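Local structure of VP5 (Halorubrum pleomorphic virus 6, 6QGL) at residues T78-A87 / V100-Y111. The protein is an envelope protein of a haloarchaeal pleomorphic virus that probably mediates fusion of the viral membrane with that of its host. Numbering follows the deposited sequence.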
loop_
_atom_site.group_PDB
_atom_site.type_symbol
_atom_site.label_atom_id
_atom_site.label_comp_id
_atom_site.label_asym_id
_atom_site.label_seq_id
_atom_site.Cartn_x
_atom_site.Cartn_y
_atom_site.Cartn_z
ATOM N N THR A 78 11.449 -5.684 -14.222
ATOM C CA THR A 78 11.933 -6.827 -13.432
ATOM C C THR A 78 11.824 -8.118 -14.251
ATOM O O THR A 78 12.766 -8.914 -14.263
ATOM C CB THR A 78 11.147 -6.936 -12.101
ATOM O OG1 THR A 78 11.160 -5.678 -11.430
ATOM C CG2 THR A 78 11.704 -8.009 -11.166
ATOM N N ALA A 79 10.679 -8.310 -14.937
ATOM C CA ALA A 79 10.415 -9.484 -15.766
ATOM C C ALA A 79 11.332 -9.537 -16.988
ATOM O O ALA A 79 11.757 -10.628 -17.366
ATOM C CB ALA A 79 8.959 -9.514 -16.188
ATOM N N TYR A 80 11.659 -8.362 -17.581
ATOM C CA TYR A 80 12.565 -8.260 -18.729
ATOM C C TYR A 80 13.986 -8.597 -18.297
ATOM O O TYR A 80 14.656 -9.345 -19.006
ATOM C CB TYR A 80 12.554 -6.847 -19.340
ATOM C CG TYR A 80 11.648 -6.625 -20.534
ATOM C CD1 TYR A 80 11.833 -7.334 -21.719
ATOM C CD2 TYR A 80 10.694 -5.612 -20.527
ATOM C CE1 TYR A 80 11.025 -7.105 -22.833
ATOM C CE2 TYR A 80 9.892 -5.362 -21.638
ATOM C CZ TYR A 80 10.059 -6.112 -22.788
ATOM O OH TYR A 80 9.260 -5.859 -23.875
ATOM N N THR A 81 14.448 -8.046 -17.141
ATOM C CA THR A 81 15.795 -8.288 -16.603
ATOM C C THR A 81 16.017 -9.788 -16.449
ATOM O O THR A 81 16.939 -10.338 -17.048
ATOM C CB THR A 81 16.013 -7.567 -15.250
ATOM O OG1 THR A 81 15.655 -6.192 -15.355
ATOM C CG2 THR A 81 17.448 -7.679 -14.743
ATOM N N GLU A 82 15.115 -10.444 -15.704
ATOM C CA GLU A 82 15.172 -11.866 -15.383
ATOM C C GLU A 82 15.137 -12.776 -16.612
ATOM O O GLU A 82 15.943 -13.704 -16.696
ATOM C CB GLU A 82 14.073 -12.239 -14.381
ATOM C CG GLU A 82 14.389 -13.494 -13.573
ATOM C CD GLU A 82 13.225 -14.181 -12.877
ATOM O OE1 GLU A 82 12.186 -13.521 -12.649
ATOM O OE2 GLU A 82 13.362 -15.381 -12.540
ATOM N N ALA A 83 14.232 -12.496 -17.567
ATOM C CA ALA A 83 14.098 -13.276 -18.797
ATOM C C ALA A 83 15.275 -13.098 -19.749
ATOM O O ALA A 83 15.700 -14.078 -20.365
ATOM C CB ALA A 83 12.813 -12.926 -19.499
ATOM N N LYS A 84 15.794 -11.856 -19.881
ATOM C CA LYS A 84 16.936 -11.561 -20.755
ATOM C C LYS A 84 18.185 -12.275 -20.292
ATOM O O LYS A 84 18.882 -12.847 -21.122
ATOM C CB LYS A 84 17.192 -10.061 -20.877
ATOM C CG LYS A 84 16.384 -9.449 -21.969
ATOM C CD LYS A 84 16.492 -7.943 -21.913
ATOM C CE LYS A 84 15.532 -7.311 -22.888
ATOM N NZ LYS A 84 15.721 -5.850 -22.981
ATOM N N ILE A 85 18.439 -12.292 -18.968
ATOM C CA ILE A 85 19.572 -12.996 -18.345
ATOM C C ILE A 85 19.496 -14.494 -18.683
ATOM O O ILE A 85 20.481 -15.053 -19.164
ATOM C CB ILE A 85 19.648 -12.715 -16.814
ATOM C CG1 ILE A 85 20.065 -11.252 -16.559
ATOM C CG2 ILE A 85 20.581 -13.705 -16.084
ATOM C CD1 ILE A 85 19.714 -10.710 -15.226
ATOM N N ALA A 86 18.313 -15.114 -18.494
ATOM C CA ALA A 86 18.051 -16.525 -18.800
ATOM C C ALA A 86 18.287 -16.828 -20.286
ATOM O O ALA A 86 18.853 -17.875 -20.610
ATOM C CB ALA A 86 16.625 -16.886 -18.412
ATOM N N ALA A 87 17.890 -15.890 -21.175
ATOM C CA ALA A 87 18.051 -15.991 -22.624
ATOM C C ALA A 87 19.517 -15.867 -23.046
ATOM O O ALA A 87 19.955 -16.641 -23.897
ATOM C CB ALA A 87 17.208 -14.931 -23.324
ATOM N N VAL A 100 16.268 -21.009 -26.122
ATOM C CA VAL A 100 16.546 -19.648 -25.647
ATOM C C VAL A 100 15.254 -19.057 -25.075
ATOM O O VAL A 100 15.254 -18.599 -23.929
ATOM C CB VAL A 100 17.183 -18.751 -26.752
ATOM C CG1 VAL A 100 17.278 -17.291 -26.310
ATOM C CG2 VAL A 100 18.562 -19.276 -27.161
ATOM N N LEU A 101 14.148 -19.130 -25.850
ATOM C CA LEU A 101 12.822 -18.645 -25.456
ATOM C C LEU A 101 12.256 -19.439 -24.289
ATOM O O LEU A 101 11.565 -18.864 -23.451
ATOM C CB LEU A 101 11.846 -18.662 -26.644
ATOM C CG LEU A 101 12.103 -17.602 -27.722
ATOM C CD1 LEU A 101 11.627 -18.074 -29.092
ATOM C CD2 LEU A 101 11.443 -16.285 -27.363
ATOM N N SER A 102 12.571 -20.750 -24.224
ATOM C CA SER A 102 12.138 -21.649 -23.156
ATOM C C SER A 102 12.698 -21.185 -21.811
ATOM O O SER A 102 11.943 -21.101 -20.846
ATOM C CB SER A 102 12.575 -23.084 -23.448
ATOM O OG SER A 102 11.907 -24.013 -22.612
ATOM N N ALA A 103 14.006 -20.843 -21.761
ATOM C CA ALA A 103 14.663 -20.367 -20.541
ATOM C C ALA A 103 14.122 -19.007 -20.110
ATOM O O ALA A 103 13.885 -18.803 -18.919
ATOM C CB ALA A 103 16.163 -20.295 -20.742
ATOM N N ALA A 104 13.898 -18.096 -21.079
ATOM C CA ALA A 104 13.366 -16.755 -20.839
ATOM C C ALA A 104 11.930 -16.803 -20.334
ATOM O O ALA A 104 11.615 -16.126 -19.357
ATOM C CB ALA A 104 13.446 -15.927 -22.106
ATOM N N ASN A 105 11.068 -17.616 -20.980
ATOM C CA ASN A 105 9.667 -17.747 -20.587
ATOM C C ASN A 105 9.486 -18.519 -19.294
ATOM O O ASN A 105 8.509 -18.261 -18.592
ATOM C CB ASN A 105 8.810 -18.318 -21.710
ATOM C CG ASN A 105 8.670 -17.404 -22.899
ATOM O OD1 ASN A 105 8.292 -16.227 -22.787
ATOM N ND2 ASN A 105 8.951 -17.942 -24.070
ATOM N N SER A 106 10.434 -19.427 -18.947
ATOM C CA SER A 106 10.386 -20.158 -17.675
ATOM C C SER A 106 10.647 -19.180 -16.531
ATOM O O SER A 106 10.067 -19.332 -15.458
ATOM C CB SER A 106 11.399 -21.295 -17.644
ATOM O OG SER A 106 11.028 -22.327 -18.542
ATOM N N ALA A 107 11.490 -18.154 -16.777
ATOM C CA ALA A 107 11.786 -17.097 -15.813
ATOM C C ALA A 107 10.540 -16.229 -15.613
ATOM O O ALA A 107 10.184 -15.956 -14.465
ATOM C CB ALA A 107 12.954 -16.255 -16.293
ATOM N N ILE A 108 9.848 -15.853 -16.718
ATOM C CA ILE A 108 8.604 -15.074 -16.680
ATOM C C ILE A 108 7.521 -15.881 -15.947
ATOM O O ILE A 108 6.855 -15.326 -15.080
ATOM C CB ILE A 108 8.118 -14.584 -18.090
ATOM C CG1 ILE A 108 9.228 -13.825 -18.846
ATOM C CG2 ILE A 108 6.861 -13.688 -17.967
ATOM C CD1 ILE A 108 9.082 -13.846 -20.364
ATOM N N ASP A 109 7.382 -17.188 -16.262
ATOM C CA ASP A 109 6.388 -18.068 -15.636
ATOM C C ASP A 109 6.498 -18.090 -14.121
ATOM O O ASP A 109 5.488 -17.903 -13.453
ATOM C CB ASP A 109 6.458 -19.500 -16.205
ATOM C CG ASP A 109 5.986 -19.658 -17.636
ATOM O OD1 ASP A 109 5.349 -18.751 -18.148
ATOM O OD2 ASP A 109 6.246 -20.706 -18.228
ATOM N N SER A 110 7.718 -18.272 -13.584
ATOM C CA SER A 110 7.961 -18.286 -12.143
ATOM C C SER A 110 7.710 -16.913 -11.521
ATOM O O SER A 110 7.168 -16.848 -10.421
ATOM C CB SER A 110 9.377 -18.751 -11.836
ATOM O OG SER A 110 10.319 -17.836 -12.363
ATOM N N TYR A 111 8.078 -15.824 -12.227
ATOM C CA TYR A 111 7.891 -14.462 -11.737
ATOM C C TYR A 111 6.417 -14.074 -11.707
ATOM O O TYR A 111 5.953 -13.566 -10.687
ATOM C CB TYR A 111 8.766 -13.459 -12.513
ATOM C CG TYR A 111 8.711 -12.016 -12.045
ATOM C CD1 TYR A 111 8.709 -11.695 -10.684
ATOM C CD2 TYR A 111 8.460 -10.988 -12.944
ATOM C CE1 TYR A 111 8.584 -10.376 -10.248
ATOM C CE2 TYR A 111 8.317 -9.665 -12.518
ATOM C CZ TYR A 111 8.400 -9.360 -11.169
ATOM O OH TYR A 111 8.252 -8.065 -10.736
#
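Tyr111 CB, on helix 97-140, lies 3.4 Å from Glu82 OE1 of helix 73-92; the same oxygen is 3.8 Å from Tyr111 CG, approaching the ring obliquely, with carboxylate and ring planes 70° apart. With CG anti to the backbone N (chi1 -177°), the ring is carried over to Ala79, whose CB sits at the ring edge, 3.6 Å from CD2; CE2 also meets that methyl. CZ approaches Thr78 CG2 obliquely, and OH ends 3.4 Å from Thr78 CB. The two hydroxyls are engaged separately, Tyr111 OH hydrogen-bonding to Thr25 O and Thr78 OG1 to Gly74 O. Glu82 OE1 also lies 3.6 Å from Ala107 O, and its long, weak ion pair with Arg275 may partly offset the charge.

The segment axes approach to 7.4 Å at 151°, an antiparallel helical hairpin within the envelope protein N-terminal family region. Small alanine side chains at the crossing are consistent with this short distance: the CA atoms of Ala83 and Ala104 come within 4.1 Å, Ala104 CB rests 3.4 Å from Ala83 O, and Ala86 CB packs on the carbonyl of Ala103. Ala87 CB meets Val100 CG1, and Ile108 CG1 touches Ala83 CB; Ala83 and Ile108 also contact Ile250 of helix 229-257.

No hydrogen bond links the segments, and the touching pairs are mainly methyls on methyls and carbonyls, consistent with apolar packing, with an aromatic ring at the Thr78 end and one carboxylate beside it.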